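PDB 5JP6: putative polysaccharide deacetylase from Bdellovibrio bacteriovorus HD100, which probably removes acetyl groups from peptidoglycan as a zinc-dependent deacetylase of carbohydrate esterase family 4. Local coordinates for residues V34-S39 against S49-E54; A55-W60 against R103-G108; D89-E94 against W308-N313; D122-S127 against Q338-E343; V171-D176 against R189-V194. The protein carries 1 engineered substitution. All blocks are in the same frame, centred on the assembly; numbering follows the deposited sequence.

Contact 1 of 5, residues V34-S39 against S49-E54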
# COMPACT_ATOMS: atom_id res chain seq x y z
N VAL A 34 1.31 4.77 -18.33
CA VAL A 34 0.80 6.10 -18.04
C VAL A 34 -0.66 6.23 -18.54
O VAL A 34 -1.55 6.68 -17.79
CB VAL A 34 1.70 7.19 -18.66
CG1 VAL A 34 1.08 8.57 -18.47
CG2 VAL A 34 3.08 7.16 -18.03
N SER A 35 -0.88 5.85 -19.79
CA SER A 35 -2.23 5.85 -20.38
C SER A 35 -3.24 5.00 -19.61
O SER A 35 -4.35 5.45 -19.34
CB SER A 35 -2.18 5.32 -21.83
OG SER A 35 -3.52 5.23 -22.36
N ASP A 36 -2.85 3.76 -19.27
CA ASP A 36 -3.76 2.84 -18.56
C ASP A 36 -4.06 3.37 -17.14
O ASP A 36 -5.17 3.23 -16.64
CB ASP A 36 -3.19 1.43 -18.43
CG ASP A 36 -3.23 0.64 -19.70
OD1 ASP A 36 -3.67 1.19 -20.72
OD2 ASP A 36 -2.82 -0.55 -19.67
N ASN A 37 -3.06 3.98 -16.51
CA ASN A 37 -3.25 4.52 -15.17
C ASN A 37 -4.29 5.65 -15.18
O ASN A 37 -5.07 5.81 -14.27
CB ASN A 37 -1.94 5.03 -14.60
CG ASN A 37 -2.07 5.48 -13.16
OD1 ASN A 37 -2.23 6.64 -12.87
ND2 ASN A 37 -1.99 4.52 -12.25
N GLN A 38 -4.28 6.43 -16.24
CA GLN A 38 -5.24 7.49 -16.35
C GLN A 38 -6.63 7.06 -16.81
O GLN A 38 -7.62 7.64 -16.38
CB GLN A 38 -4.66 8.57 -17.25
CG GLN A 38 -3.52 9.34 -16.57
CD GLN A 38 -3.80 9.73 -15.09
OE1 GLN A 38 -4.65 10.62 -14.79
NE2 GLN A 38 -3.09 9.09 -14.17
N SER A 39 -6.72 6.03 -17.65
CA SER A 39 -8.00 5.65 -18.21
C SER A 39 -8.77 4.64 -17.31
O SER A 39 -10.01 4.53 -17.42
CB SER A 39 -7.80 5.12 -19.65
OG SER A 39 -7.09 3.91 -19.66
N SER A 49 -4.56 -4.06 -15.82
CA SER A 49 -3.63 -3.56 -16.85
C SER A 49 -2.50 -4.50 -17.13
O SER A 49 -1.99 -5.13 -16.21
CB SER A 49 -3.02 -2.23 -16.44
OG SER A 49 -2.02 -1.84 -17.37
N GLU A 50 -2.07 -4.54 -18.39
CA GLU A 50 -0.92 -5.33 -18.81
C GLU A 50 0.39 -4.56 -18.73
O GLU A 50 1.48 -5.15 -18.92
CB GLU A 50 -1.14 -5.84 -20.25
CG GLU A 50 -2.36 -6.73 -20.41
CD GLU A 50 -2.49 -7.29 -21.81
OE1 GLU A 50 -1.52 -7.93 -22.27
OE2 GLU A 50 -3.55 -7.10 -22.45
N ALA A 51 0.29 -3.27 -18.46
CA ALA A 51 1.45 -2.40 -18.39
C ALA A 51 1.63 -1.86 -16.98
O ALA A 51 2.11 -0.74 -16.80
CB ALA A 51 1.32 -1.26 -19.39
N ASN A 52 1.26 -2.65 -15.98
CA ASN A 52 1.58 -2.26 -14.61
C ASN A 52 3.12 -2.19 -14.47
O ASN A 52 3.83 -3.12 -14.81
CB ASN A 52 1.03 -3.26 -13.63
CG ASN A 52 1.35 -2.88 -12.21
OD1 ASN A 52 2.45 -3.13 -11.71
ND2 ASN A 52 0.39 -2.32 -11.54
N PRO A 53 3.65 -1.08 -13.93
CA PRO A 53 5.11 -0.96 -13.89
C PRO A 53 5.83 -2.12 -13.20
O PRO A 53 6.90 -2.52 -13.65
CB PRO A 53 5.32 0.34 -13.13
CG PRO A 53 4.11 1.15 -13.50
CD PRO A 53 2.98 0.16 -13.49
N GLU A 54 5.24 -2.67 -12.14
CA GLU A 54 5.88 -3.81 -11.46
C GLU A 54 6.01 -5.00 -12.44
O GLU A 54 7.07 -5.66 -12.52
CB GLU A 54 5.06 -4.26 -10.25
CG GLU A 54 5.77 -5.27 -9.36
CD GLU A 54 4.99 -5.60 -8.11
OE1 GLU A 54 3.79 -5.25 -8.06
OE2 GLU A 54 5.57 -6.21 -7.19
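Asp-36 in the last turn of helix 24-39 and Ser-49, in the loop leading into helix 53-66, bring their CA atoms to 6.6 Å, the nearest backbone approach between residues 34-39 and 49-54. One hydrogen bond spans that gap: Ser-49 OG donates to Asp-36 OD2 at 2.8 Å and meets the anti lone pair, on the side turned from OD1. Asp-36 places its CG beside the backbone N (chi1 -75°), which sends the carboxylate across to the loop. Ala-51 CB also packs against Asp-36 OD2, at 4.2 Å. Ser-49 OG is gripped twice, because it also accepts from Ala-51 N at 2.9 Å; with one bond given and one accepted, the hydroxyl's rotation is probably restricted. Trp-46 of helix 43-47 touches the Asp-36 side chain. Three residues after Ser-49, Asn-52 OD1 receives Glu-54 N at 2.9 Å. The ST turn at Ser-49, tied to Asp-36 of helix 24-39, is thus followed at once by the Asn-52 N-cap that opens helix 53-66.

Contact 2 of 5, residues A55-W60 against R103-G108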
# COMPACT_ATOMS: atom_id res chain seq x y z
N ALA A 55 4.94 -5.27 -13.16
CA ALA A 55 4.94 -6.36 -14.15
C ALA A 55 5.91 -6.06 -15.29
O ALA A 55 6.65 -6.96 -15.73
CB ALA A 55 3.55 -6.59 -14.72
N LEU A 56 5.92 -4.79 -15.76
CA LEU A 56 6.82 -4.39 -16.87
C LEU A 56 8.28 -4.65 -16.46
O LEU A 56 9.07 -5.25 -17.21
CB LEU A 56 6.64 -2.91 -17.20
CG LEU A 56 5.35 -2.50 -17.90
CD1 LEU A 56 5.38 -1.01 -18.18
CD2 LEU A 56 5.17 -3.29 -19.20
N PHE A 57 8.65 -4.21 -15.27
CA PHE A 57 10.05 -4.38 -14.81
C PHE A 57 10.38 -5.84 -14.50
O PHE A 57 11.51 -6.25 -14.76
CB PHE A 57 10.40 -3.47 -13.61
CG PHE A 57 10.93 -2.12 -14.00
CD1 PHE A 57 9.99 -1.16 -14.39
CD2 PHE A 57 12.26 -1.79 -14.00
CE1 PHE A 57 10.40 0.11 -14.76
CE2 PHE A 57 12.66 -0.52 -14.36
CZ PHE A 57 11.73 0.43 -14.74
N ALA A 58 9.43 -6.64 -14.01
CA ALA A 58 9.71 -8.06 -13.82
C ALA A 58 10.04 -8.68 -15.18
O ALA A 58 10.99 -9.45 -15.33
CB ALA A 58 8.55 -8.77 -13.16
N ASN A 59 9.27 -8.34 -16.20
CA ASN A 59 9.55 -8.88 -17.52
C ASN A 59 10.87 -8.36 -18.08
O ASN A 59 11.62 -9.12 -18.66
CB ASN A 59 8.44 -8.53 -18.49
CG ASN A 59 8.73 -9.05 -19.89
OD1 ASN A 59 8.83 -10.26 -20.12
ND2 ASN A 59 8.93 -8.14 -20.81
N TRP A 60 11.16 -7.07 -17.90
CA TRP A 60 12.45 -6.52 -18.36
C TRP A 60 13.63 -7.15 -17.63
O TRP A 60 14.65 -7.40 -18.23
CB TRP A 60 12.50 -4.97 -18.26
CG TRP A 60 11.60 -4.32 -19.27
CD1 TRP A 60 11.34 -4.76 -20.56
CD2 TRP A 60 10.87 -3.11 -19.12
NE1 TRP A 60 10.48 -3.91 -21.18
CE2 TRP A 60 10.16 -2.89 -20.33
CE3 TRP A 60 10.73 -2.19 -18.08
CZ2 TRP A 60 9.33 -1.79 -20.53
CZ3 TRP A 60 9.91 -1.09 -18.28
CH2 TRP A 60 9.21 -0.90 -19.50
N ARG A 103 18.41 -2.59 -10.33
CA ARG A 103 19.62 -1.76 -10.31
C ARG A 103 20.29 -1.72 -11.68
O ARG A 103 20.70 -0.64 -12.16
CB ARG A 103 20.61 -2.25 -9.22
CG ARG A 103 21.87 -1.40 -9.14
CD ARG A 103 23.07 -2.13 -8.55
NE ARG A 103 23.43 -3.35 -9.30
CZ ARG A 103 23.97 -3.39 -10.53
NH1 ARG A 103 24.22 -2.27 -11.22
NH2 ARG A 103 24.24 -4.56 -11.08
N ALA A 104 20.47 -2.89 -12.30
CA ALA A 104 21.21 -2.93 -13.58
C ALA A 104 20.46 -2.29 -14.72
O ALA A 104 21.06 -1.79 -15.67
CB ALA A 104 21.60 -4.34 -13.95
N LEU A 105 19.14 -2.33 -14.65
CA LEU A 105 18.31 -1.69 -15.68
C LEU A 105 18.40 -0.18 -15.68
O LEU A 105 18.37 0.46 -16.75
CB LEU A 105 16.85 -2.10 -15.54
CG LEU A 105 16.49 -3.53 -15.93
CD1 LEU A 105 15.06 -3.88 -15.55
CD2 LEU A 105 16.66 -3.78 -17.40
N VAL A 106 18.48 0.40 -14.49
CA VAL A 106 18.37 1.88 -14.32
C VAL A 106 19.65 2.57 -13.85
O VAL A 106 19.64 3.77 -13.65
CB VAL A 106 17.18 2.28 -13.42
CG1 VAL A 106 15.88 1.80 -14.04
CG2 VAL A 106 17.38 1.79 -11.98
N SER A 107 20.76 1.84 -13.77
CA SER A 107 22.01 2.40 -13.21
C SER A 107 22.50 3.65 -13.98
O SER A 107 23.11 4.58 -13.41
CB SER A 107 23.10 1.34 -13.15
OG SER A 107 23.33 0.75 -14.42
N GLY A 108 22.18 3.68 -15.27
CA GLY A 108 22.59 4.78 -16.15
C GLY A 108 21.90 6.09 -15.91
O GLY A 108 22.39 7.11 -16.31
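Phe-57 is the first residue of 55-60 to reach helix 103-106, and it does so with one side of its ring. Its CD2 lies 3.8 Å from Leu-105 CD1, and the two side chains run past each other in opposite senses. One atom further round the ring, Phe-57 CE2 comes to 4.0 Å from Val-106 CG1. This methyl sits at the ring edge, close to the ring plane, and the valine side chain stands at about a right angle to that of the phenylalanine. Val-106 has CG1 anti to its carbonyl carbon (chi1 -61°), an orientation that aims this branch at Phe-57.

The packing is between helices of the all-helical N-terminal part of the chain: 28 of the 42 residues between the two segments are helical and none is in a strand. Leu-78 of helix 71-83 touches Phe-57, Trp-60 and Leu-105, so a third helix closes over the same apolar surface.

One turn after Phe-57, Trp-60 points its CB at the partner helix, and that atom stops 3.9 Å from Leu-105 CD1. The same leucine methyl therefore touches both the phenylalanine ring and the start of the tryptophan side chain. The indole itself leads away from residues 103-108: its CE3 lies 3.9 Å above one face of the Phe-57 ring, displaced toward the rim, while Ile-26 and Val-30 of helix 24-39 touch the tryptophan.

Contact 3 of 5, residues D89-E94 against W308-N313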
# COMPACT_ATOMS: atom_id res chain seq x y z
N ASP A 89 4.30 12.23 -14.02
CA ASP A 89 4.09 10.91 -14.59
C ASP A 89 5.18 9.91 -14.22
O ASP A 89 4.90 8.70 -14.02
CB ASP A 89 3.96 10.98 -16.09
CG ASP A 89 2.66 11.60 -16.51
OD1 ASP A 89 1.66 11.44 -15.76
OD2 ASP A 89 2.64 12.32 -17.53
N LEU A 90 6.40 10.41 -14.11
CA LEU A 90 7.52 9.59 -13.72
C LEU A 90 7.27 8.94 -12.32
O LEU A 90 7.75 7.82 -12.04
CB LEU A 90 8.82 10.39 -13.72
CG LEU A 90 10.11 9.64 -13.40
CD1 LEU A 90 10.36 8.51 -14.40
CD2 LEU A 90 11.27 10.64 -13.39
N THR A 91 6.50 9.62 -11.47
CA THR A 91 6.20 9.06 -10.15
C THR A 91 5.56 7.67 -10.22
O THR A 91 5.66 6.89 -9.28
CB THR A 91 5.36 9.97 -9.21
OG1 THR A 91 4.02 10.13 -9.70
CG2 THR A 91 6.05 11.32 -9.05
N LEU A 92 4.90 7.35 -11.33
CA LEU A 92 4.30 6.03 -11.51
C LEU A 92 5.36 4.91 -11.46
O LEU A 92 5.05 3.78 -11.12
CB LEU A 92 3.54 5.99 -12.84
CG LEU A 92 2.69 4.77 -13.11
CD1 LEU A 92 1.55 4.62 -12.10
CD2 LEU A 92 2.11 4.86 -14.51
N PHE A 93 6.59 5.23 -11.87
CA PHE A 93 7.69 4.28 -11.96
C PHE A 93 8.67 4.39 -10.81
O PHE A 93 9.68 3.71 -10.79
CB PHE A 93 8.42 4.50 -13.29
CG PHE A 93 7.62 4.15 -14.48
CD1 PHE A 93 7.60 2.83 -14.96
CD2 PHE A 93 6.87 5.13 -15.14
CE1 PHE A 93 6.83 2.50 -16.06
CE2 PHE A 93 6.12 4.79 -16.26
CZ PHE A 93 6.09 3.47 -16.70
N GLU A 94 8.40 5.28 -9.85
CA GLU A 94 9.36 5.55 -8.78
C GLU A 94 9.72 4.29 -8.01
O GLU A 94 10.90 4.06 -7.70
CB GLU A 94 8.79 6.58 -7.82
CG GLU A 94 9.69 6.92 -6.65
CD GLU A 94 9.21 8.09 -5.83
OE1 GLU A 94 8.07 8.54 -6.01
OE2 GLU A 94 10.04 8.51 -4.94
N TRP A 308 -3.67 4.73 -6.01
CA TRP A 308 -2.99 4.03 -7.13
C TRP A 308 -2.86 4.93 -8.36
O TRP A 308 -2.06 4.65 -9.26
CB TRP A 308 -3.76 2.74 -7.48
CG TRP A 308 -5.21 2.96 -7.82
CD1 TRP A 308 -6.27 2.88 -6.97
CD2 TRP A 308 -5.75 3.32 -9.11
NE1 TRP A 308 -7.42 3.17 -7.63
CE2 TRP A 308 -7.14 3.45 -8.94
CE3 TRP A 308 -5.19 3.57 -10.37
CZ2 TRP A 308 -7.98 3.78 -9.99
CZ3 TRP A 308 -6.05 3.92 -11.40
CH2 TRP A 308 -7.42 4.00 -11.21
N ARG A 309 -3.71 5.96 -8.46
CA ARG A 309 -3.74 6.81 -9.65
C ARG A 309 -2.75 7.96 -9.51
O ARG A 309 -2.75 8.67 -8.52
CB ARG A 309 -5.18 7.33 -9.89
CG ARG A 309 -5.34 7.85 -11.31
CD ARG A 309 -6.60 8.64 -11.50
NE ARG A 309 -7.81 7.88 -11.27
CZ ARG A 309 -8.38 7.07 -12.16
NH1 ARG A 309 -7.77 6.81 -13.32
NH2 ARG A 309 -9.54 6.50 -11.86
N THR A 310 -1.92 8.16 -10.50
CA THR A 310 -1.04 9.32 -10.55
C THR A 310 -1.93 10.56 -10.54
O THR A 310 -2.86 10.71 -11.36
CB THR A 310 -0.14 9.33 -11.78
OG1 THR A 310 0.62 8.12 -11.83
CG2 THR A 310 0.81 10.55 -11.79
N GLN A 311 -1.59 11.47 -9.63
CA GLN A 311 -2.37 12.70 -9.44
C GLN A 311 -1.58 13.60 -8.50
O GLN A 311 -0.65 13.12 -7.83
CB GLN A 311 -3.71 12.40 -8.82
CG GLN A 311 -3.64 11.77 -7.43
CD GLN A 311 -4.95 11.11 -7.02
OE1 GLN A 311 -5.95 11.80 -6.78
NE2 GLN A 311 -4.96 9.80 -6.97
N SER A 312 -1.96 14.86 -8.43
CA SER A 312 -1.31 15.79 -7.50
C SER A 312 -1.62 15.41 -6.06
O SER A 312 -2.64 14.76 -5.77
CB SER A 312 -1.77 17.21 -7.77
OG SER A 312 -3.16 17.36 -7.57
N ASN A 313 -0.78 15.87 -5.13
CA ASN A 313 -1.10 15.71 -3.73
C ASN A 313 -2.46 16.30 -3.40
O ASN A 313 -3.25 15.70 -2.66
CB ASN A 313 -0.09 16.45 -2.86
CG ASN A 313 1.29 15.82 -2.81
OD1 ASN A 313 1.68 15.04 -3.64
ND2 ASN A 313 2.08 16.26 -1.81
O HOH W 1 1.34 8.42 -14.56
O HOH W 2 2.17 7.99 -9.61
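Thr-310 presses its side chain against residues 89-94, its CA standing 6.3 Å from that of Leu-92. The contact joins the helical N-terminal part of the chain to a loop of the NodB-type deacetylase domain, the one that leads from strand 303-304 to helix 313-327. From CB, which points at the partner segment, the threonine divides into two branches with different surroundings. Its methyl is anti to the backbone N (chi1 -56° for OG1) and reaches between two oxygens: Thr-310 CG2 is 3.9 Å from Thr-91 OG1 and 4.2 Å from Asp-89 OD1. The other branch, Thr-310 OG1, lies over the apolar flank of Leu-92, 3.6 Å from its CD1, and the two side chains stand at about a right angle.

The hydroxyl's polar partners across the contact are two waters, which replace direct bonds between the segments. Water 1 lies 2.8 Å from Thr-310 OG1 and donates to Asp-89 OD1. Thr-91 OG1, which also bonds to Gln-88 O, receives a hydrogen from water 2. Behind the threonine, Asn-37 of helix 24-39 holds the loop backbone, with OD1 bonded to Thr-310 N and ND2 to Trp-308 O. Further along, the Gln-311 amide folds back so that its NE2 donates to Arg-309 O. Water 2 completes the bridge at 2.7 Å from Thr-310 OG1.

Contact 4 of 5, residues D122-S127 against Q338-E343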
# COMPACT_ATOMS: atom_id res chain seq x y z
N ASP A 122 8.95 17.97 -3.79
CA ASP A 122 9.31 19.25 -3.16
C ASP A 122 8.29 20.32 -3.53
O ASP A 122 7.78 21.07 -2.68
CB ASP A 122 10.68 19.72 -3.60
CG ASP A 122 11.84 18.91 -3.01
OD1 ASP A 122 11.65 18.13 -2.04
OD2 ASP A 122 12.98 19.08 -3.53
N GLU A 123 7.99 20.39 -4.81
CA GLU A 123 7.06 21.41 -5.33
C GLU A 123 5.66 21.19 -4.77
O GLU A 123 4.98 22.13 -4.33
CB GLU A 123 7.03 21.34 -6.85
CG GLU A 123 8.28 21.82 -7.53
CD GLU A 123 8.29 21.52 -9.03
OE1 GLU A 123 7.27 21.03 -9.55
OE2 GLU A 123 9.30 21.83 -9.70
N GLN A 124 5.27 19.91 -4.71
CA GLN A 124 3.96 19.52 -4.15
C GLN A 124 3.82 19.91 -2.69
O GLN A 124 2.77 20.30 -2.26
CB GLN A 124 3.73 18.03 -4.31
CG GLN A 124 3.64 17.56 -5.76
CD GLN A 124 2.40 18.07 -6.43
OE1 GLN A 124 1.29 17.73 -6.04
NE2 GLN A 124 2.57 18.90 -7.43
N ARG A 125 4.91 19.79 -1.95
CA ARG A 125 4.92 20.08 -0.54
C ARG A 125 4.68 21.58 -0.25
O ARG A 125 4.15 21.95 0.81
CB ARG A 125 6.30 19.61 0.01
CG ARG A 125 6.36 19.15 1.39
CD ARG A 125 7.73 18.56 1.72
NE ARG A 125 7.94 17.24 1.15
CZ ARG A 125 8.89 16.95 0.28
NH1 ARG A 125 9.80 17.86 -0.07
NH2 ARG A 125 8.94 15.73 -0.26
N GLU A 126 5.05 22.45 -1.19
CA GLU A 126 5.02 23.91 -0.98
C GLU A 126 3.64 24.42 -0.63
O GLU A 126 3.49 25.37 0.15
CB GLU A 126 5.48 24.65 -2.25
CG GLU A 126 6.97 24.55 -2.53
CD GLU A 126 7.37 25.26 -3.83
OE1 GLU A 126 6.62 26.16 -4.30
OE2 GLU A 126 8.42 24.89 -4.41
N SER A 127 2.61 23.83 -1.21
CA SER A 127 1.27 24.33 -1.04
C SER A 127 0.50 23.65 0.09
O SER A 127 -0.69 23.91 0.27
CB SER A 127 0.49 24.23 -2.35
OG SER A 127 0.38 22.89 -2.78
N GLN A 338 2.69 3.43 -1.67
CA GLN A 338 2.46 4.57 -2.55
C GLN A 338 3.10 5.81 -1.90
O GLN A 338 2.65 6.29 -0.86
CB GLN A 338 0.97 4.81 -2.75
CG GLN A 338 0.66 5.80 -3.86
CD GLN A 338 0.98 5.21 -5.25
OE1 GLN A 338 0.50 4.13 -5.66
NE2 GLN A 338 1.85 5.87 -5.94
N ARG A 339 4.15 6.34 -2.52
CA ARG A 339 4.87 7.47 -1.93
C ARG A 339 3.95 8.63 -1.63
O ARG A 339 4.01 9.23 -0.53
CB ARG A 339 6.03 7.94 -2.80
CG ARG A 339 6.61 9.21 -2.26
CD ARG A 339 7.95 9.55 -2.82
NE ARG A 339 8.44 10.77 -2.20
CZ ARG A 339 9.49 11.46 -2.60
NH1 ARG A 339 10.24 11.00 -3.58
NH2 ARG A 339 9.83 12.56 -1.95
N ARG A 340 3.06 8.94 -2.56
CA ARG A 340 2.26 10.16 -2.38
C ARG A 340 1.34 10.05 -1.17
O ARG A 340 1.07 11.04 -0.53
CB ARG A 340 1.46 10.46 -3.64
CG ARG A 340 0.85 11.84 -3.67
CD ARG A 340 0.26 12.11 -5.05
NE ARG A 340 1.17 11.86 -6.16
CZ ARG A 340 1.96 12.78 -6.75
NH1 ARG A 340 2.07 14.00 -6.30
NH2 ARG A 340 2.66 12.44 -7.81
N THR A 341 0.92 8.83 -0.86
CA THR A 341 0.13 8.60 0.35
C THR A 341 0.90 8.96 1.61
O THR A 341 0.35 9.61 2.53
CB THR A 341 -0.40 7.17 0.36
OG1 THR A 341 -1.25 6.99 -0.78
CG2 THR A 341 -1.16 6.82 1.65
N ALA A 342 2.19 8.58 1.66
CA ALA A 342 3.03 8.98 2.80
C ALA A 342 3.19 10.52 2.80
O ALA A 342 3.13 11.16 3.87
CB ALA A 342 4.38 8.27 2.77
N GLU A 343 3.36 11.14 1.62
CA GLU A 343 3.56 12.57 1.56
C GLU A 343 2.37 13.35 2.10
O GLU A 343 2.55 14.43 2.65
CB GLU A 343 3.82 13.03 0.11
CG GLU A 343 5.10 12.50 -0.52
CD GLU A 343 6.34 13.25 -0.07
OE1 GLU A 343 6.29 14.44 0.33
OE2 GLU A 343 7.45 12.64 -0.18
O HOH W 3 11.16 15.09 -2.16
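Arg-125 and Glu-343 form the salt bridge that joins helix 110-126 to helix 339-354, whose short segments cross at -34° with axes 11.8 Å apart. Arg-125 NH2 donates to Glu-343 OE1 at 3.0 Å, on the syn side of the carboxylate and close to the guanidinium plane. Two longer bonds, NE to OE1 and NH2 to OE2, are weak; the guanidinium and carboxylate planes are turned 43° apart, not coplanar. In the next shell, Asp-122 OD1 takes Arg-125 NH1 at 2.7 Å and steadies the guanidinium from its own helix. Arg-339, extended from CG to NE, grips Glu-343 OE2 side-on through NE (2.9 Å) and NH2. Water 3 accepts from Arg-125 NH2 and Arg-339 NH2 and donates to Asp-122 OD1. Farther out, Glu-94 and Asp-118 bind Arg-339 NH1, while Ala-134 N donates to Glu-343 OE2. Although the NH2 atoms of Arg-125 and Arg-339 lie 3.7 Å apart, Glu-343 draws bonds from both; such surroundings should favour its ionised form.

Contact 5 of 5, residues V171-D176 against R189-V194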
# COMPACT_ATOMS: atom_id res chain seq x y z
N VAL A 171 -13.49 6.45 11.27
CA VAL A 171 -12.85 5.82 10.12
C VAL A 171 -11.71 4.92 10.58
O VAL A 171 -11.02 5.19 11.57
CB VAL A 171 -12.36 6.83 9.08
CG1 VAL A 171 -13.52 7.61 8.49
CG2 VAL A 171 -11.33 7.79 9.68
N VAL A 172 -11.56 3.83 9.85
CA VAL A 172 -10.50 2.85 10.07
C VAL A 172 -9.53 3.01 8.91
O VAL A 172 -9.91 2.92 7.75
CB VAL A 172 -11.05 1.41 10.08
CG1 VAL A 172 -9.96 0.39 10.38
CG2 VAL A 172 -12.18 1.24 11.05
N LEU A 173 -8.29 3.29 9.26
CA LEU A 173 -7.29 3.49 8.24
C LEU A 173 -6.55 2.19 7.94
O LEU A 173 -6.01 1.54 8.85
CB LEU A 173 -6.30 4.54 8.70
CG LEU A 173 -6.91 5.90 9.08
CD1 LEU A 173 -5.80 6.87 9.39
CD2 LEU A 173 -7.87 6.44 8.01
N THR A 174 -6.56 1.78 6.67
CA THR A 174 -5.95 0.54 6.27
C THR A 174 -4.98 0.72 5.13
O THR A 174 -5.18 1.55 4.23
CB THR A 174 -7.01 -0.55 5.98
OG1 THR A 174 -7.63 -0.34 4.69
CG2 THR A 174 -8.06 -0.63 7.05
N PHE A 175 -3.90 -0.05 5.21
CA PHE A 175 -2.77 0.10 4.28
C PHE A 175 -2.40 -1.26 3.72
O PHE A 175 -2.01 -2.16 4.46
CB PHE A 175 -1.56 0.69 5.01
CG PHE A 175 -1.77 2.11 5.48
CD1 PHE A 175 -1.52 3.17 4.65
CD2 PHE A 175 -2.25 2.35 6.75
CE1 PHE A 175 -1.76 4.46 5.07
CE2 PHE A 175 -2.48 3.65 7.18
CZ PHE A 175 -2.24 4.70 6.32
N ASP A 176 -2.48 -1.36 2.39
CA ASP A 176 -2.12 -2.60 1.68
C ASP A 176 -0.76 -2.57 1.03
O ASP A 176 -0.33 -1.52 0.55
CB ASP A 176 -3.13 -2.85 0.55
CG ASP A 176 -4.46 -3.35 1.01
OD1 ASP A 176 -4.72 -3.45 2.23
OD2 ASP A 176 -5.28 -3.69 0.12
N ARG A 189 5.40 7.48 11.30
CA ARG A 189 5.70 8.74 12.01
C ARG A 189 4.46 9.61 12.07
O ARG A 189 4.12 10.16 13.11
CB ARG A 189 6.82 9.51 11.35
CG ARG A 189 8.17 8.83 11.48
CD ARG A 189 9.28 9.72 11.00
NE ARG A 189 9.36 9.82 9.54
CZ ARG A 189 10.04 9.00 8.74
NH1 ARG A 189 10.67 7.94 9.22
NH2 ARG A 189 10.06 9.22 7.43
N ALA A 190 3.77 9.68 10.95
CA ALA A 190 2.57 10.53 10.87
C ALA A 190 1.47 10.03 11.81
O ALA A 190 0.83 10.80 12.53
CB ALA A 190 2.06 10.60 9.44
N LEU A 191 1.26 8.72 11.81
CA LEU A 191 0.26 8.13 12.69
C LEU A 191 0.60 8.35 14.14
O LEU A 191 -0.27 8.72 14.95
CB LEU A 191 0.10 6.63 12.38
CG LEU A 191 -0.47 6.27 11.02
CD1 LEU A 191 -0.29 4.79 10.73
CD2 LEU A 191 -1.94 6.62 10.89
N LYS A 192 1.85 8.08 14.49
CA LYS A 192 2.27 8.13 15.87
C LYS A 192 2.13 9.55 16.46
O LYS A 192 1.76 9.71 17.63
CB LYS A 192 3.68 7.60 16.06
CG LYS A 192 4.11 7.51 17.52
CD LYS A 192 5.48 6.86 17.66
CE LYS A 192 5.89 6.87 19.13
NZ LYS A 192 7.31 6.51 19.37
N GLU A 193 2.47 10.56 15.65
CA GLU A 193 2.42 11.97 16.10
C GLU A 193 1.05 12.36 16.64
O GLU A 193 0.96 13.27 17.50
CB GLU A 193 2.66 12.95 14.89
CG GLU A 193 4.04 13.05 14.47
CD GLU A 193 4.23 13.89 13.21
OE1 GLU A 193 3.34 14.14 12.29
OE2 GLU A 193 5.36 14.24 13.12
N VAL A 194 0.00 11.73 16.10
CA VAL A 194 -1.37 12.08 16.46
C VAL A 194 -2.11 10.93 17.17
O VAL A 194 -3.35 10.96 17.30
CB VAL A 194 -2.14 12.60 15.22
CG1 VAL A 194 -1.47 13.85 14.66
CG2 VAL A 194 -2.29 11.51 14.15
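Leu-173 and Leu-191 both place CG anti to the carbonyl carbon (chi1 -56° and -66°), which turns their methyl ends toward each other between strand and helix. Leu-173 CD1 lies 4.1 Å from Leu-191 CD2, the side chains sliding past each other in opposite directions. The other methyl of the helix leucine, CD1, approaches Phe-175 CE2 at 4.3 Å. Leu-173 and Phe-175, two apart on the strand, both set their CB atoms toward the helix, so Leu-191 spans both. Helix 183-193 is the crossover of a beta-alpha-beta unit that links strand 170-176 to its parallel neighbour 199-202, within the NodB-type deacetylase domain. Here it packs on the sheet at a CA separation of 9.9 Å between Leu-173 and Leu-191. The rings of Phe-200 and Phe-334 meet that of Phe-175. At the strand's C-terminal end, Asp-176 OD1 forms a salt bridge with Arg-277; Asp-176 is also a zinc-binding residue of this protein, though it does not coordinate the zinc in this model, whereas the next residue, Asp-177, does.

In the fold
From the N terminus, contact 1 closes a short loop between helix 24-39 and the start of helix 53-66. Contact 2 follows in series on helix 53-66, returning to it from helix 103-106. Contact 3 opens before contact 2 has closed, so these two cross, and Phe-57 meets Phe-93 where they touch. The far end of contact 3, like that of contact 4, lies more than 200 residues on, and contacts 3 and 4 also cross; together they tie the N-terminal helices to the deacetylase domain, with Glu-94 and Arg-339 bridging them. Contact 5, local to one beta-alpha-beta unit, falls within the long spans of both, and its Phe-175 touches Thr-341 of contact 4.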